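PDB 4AY7: Methylcobalamin\: coenzyme M methyltransferase from Methanosarcina mazei, which catalyses methyl transfer from a methylated corrinoid to coenzyme M, a zinc-dependent step in methanogenesis. Local coordinates for residues E94-M97 with N101-P104. Sequence-based numbering, arbitrary orientation.
Sequences EINM and NRQP
P104 is gripped by three neighbours in a row. CG2 of I95 packs on its CB at 3.8 Å, and the methyl CE of M97 comes to within 4.0 Å of its CG. The CB of M97 points away from the loop, but bends at chi2 (-53°) and chi3 (-68°) fold the thioether back so that CE reaches the ring. Beside them, P104 CA offers its hydrogen to N96 O, a CA-H...O contact of 3.2 Å. T85 and H56 close in on the same proline, and this is the tight, buried half.

Toward R102 the segments drift apart and water fills in. One water bridges N96 O and Q103 O and a second links M97 O, at 2.8 Å, with R102 O; each has further acceptors, so its donations are not settled. On the solvent side, N96 OD1 lies near the guanidinium plane, at its edge, 3.7 Å from R102 NH2. The amide is turned 76° from that plane, and OD1 is hydrogen-bonded to G98 N.

Q103, which binds coenzyme M (absent from this model), points its CB away from 94-97; its NE2 is held by Y82 O, and its side chain lies about 9 Å from the zinc. The arrangement is a beta hairpin whose connecting loop, between strands 94-96 and 105-108, supplies a coenzyme M-binding residue to the active site of this URO-D-family TIM barrel.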
loop_
_atom_site.group_PDB
_atom_site.type_symbol
_atom_site.label_atom_id
_atom_site.label_comp_id
_atom_site.label_asym_id
_atom_site.label_seq_id
_atom_site.Cartn_x
_atom_site.Cartn_y
_atom_site.Cartn_z
ATOM N N GLU A 94 13.119 -8.974 -13.243
ATOM C CA GLU A 94 12.656 -10.346 -13.370
ATOM C C GLU A 94 12.029 -10.794 -12.054
ATOM O O GLU A 94 12.644 -10.649 -11.025
ATOM C CB GLU A 94 13.817 -11.256 -13.850
ATOM C CG GLU A 94 13.606 -12.802 -13.831
ATOM C CD GLU A 94 12.518 -13.337 -14.762
ATOM O OE1 GLU A 94 12.163 -12.639 -15.743
ATOM O OE2 GLU A 94 12.019 -14.492 -14.513
ATOM N N ILE A 95 10.830 -11.333 -12.114
ATOM C CA ILE A 95 10.025 -11.648 -10.923
ATOM C C ILE A 95 9.791 -13.170 -10.750
ATOM O O ILE A 95 9.488 -13.903 -11.701
ATOM C CB ILE A 95 8.641 -10.989 -11.093
ATOM C CG1 ILE A 95 8.751 -9.468 -11.365
ATOM C CG2 ILE A 95 7.730 -11.274 -9.881
ATOM C CD1 ILE A 95 9.505 -8.660 -10.343
ATOM N N ASN A 96 9.975 -13.684 -9.529
ATOM C CA ASN A 96 9.557 -15.061 -9.196
ATOM C C ASN A 96 8.085 -14.929 -8.798
ATOM O O ASN A 96 7.800 -14.282 -7.854
ATOM C CB ASN A 96 10.439 -15.640 -8.079
ATOM C CG ASN A 96 10.001 -17.071 -7.665
ATOM O OD1 ASN A 96 8.790 -17.345 -7.552
ATOM N ND2 ASN A 96 10.936 -17.970 -7.487
ATOM N N MET A 97 7.142 -15.476 -9.577
ATOM C CA MET A 97 5.726 -15.168 -9.342
ATOM C C MET A 97 5.130 -15.869 -8.088
ATOM O O MET A 97 3.974 -15.620 -7.694
ATOM C CB MET A 97 4.918 -15.553 -10.563
ATOM C CG MET A 97 5.104 -14.621 -11.775
ATOM S SD MET A 97 4.828 -12.863 -11.397
ATOM C CE MET A 97 3.072 -12.896 -11.080
ATOM N N ASN A 101 0.495 -19.130 -1.470
ATOM C CA ASN A 101 0.625 -18.257 -0.293
ATOM C C ASN A 101 1.964 -17.481 -0.155
ATOM O O ASN A 101 2.255 -16.951 0.903
ATOM C CB ASN A 101 0.276 -19.022 0.969
ATOM C CG ASN A 101 1.253 -20.084 1.278
ATOM O OD1 ASN A 101 1.583 -20.900 0.420
ATOM N ND2 ASN A 101 1.722 -20.110 2.512
ATOM N N ARG A 102 2.743 -17.391 -1.240
ATOM C CA ARG A 102 4.047 -16.771 -1.224
ATOM C C ARG A 102 3.940 -15.715 -2.344
ATOM O O ARG A 102 3.720 -16.098 -3.484
ATOM C CB ARG A 102 5.085 -17.827 -1.597
ATOM C CG ARG A 102 6.515 -17.618 -1.127
ATOM C CD ARG A 102 7.373 -18.869 -1.358
ATOM N NE ARG A 102 7.700 -18.906 -2.780
ATOM C CZ ARG A 102 7.964 -19.986 -3.517
ATOM N NH1 ARG A 102 7.977 -21.230 -2.988
ATOM N NH2 ARG A 102 8.181 -19.808 -4.826
ATOM N N GLN A 103 4.041 -14.443 -1.981
ATOM C CA GLN A 103 3.823 -13.319 -2.919
ATOM C C GLN A 103 4.945 -13.311 -3.970
ATOM O O GLN A 103 6.006 -13.778 -3.687
ATOM C CB GLN A 103 3.851 -11.942 -2.195
ATOM C CG GLN A 103 2.596 -11.705 -1.483
ATOM C CD GLN A 103 2.573 -10.374 -0.763
ATOM O OE1 GLN A 103 3.352 -10.152 0.188
ATOM N NE2 GLN A 103 1.671 -9.484 -1.202
ATOM N N PRO A 104 4.723 -12.706 -5.107
ATOM C CA PRO A 104 5.830 -12.469 -6.035
ATOM C C PRO A 104 6.979 -11.700 -5.420
ATOM O O PRO A 104 6.753 -10.837 -4.608
ATOM C CB PRO A 104 5.154 -11.633 -7.155
ATOM C CG PRO A 104 3.720 -12.147 -7.153
ATOM C CD PRO A 104 3.435 -12.320 -5.702
HETATM O O HOH W 1 8.137 -15.168 -4.959
HETATM O O HOH W 2 1.908 -15.547 -5.776
#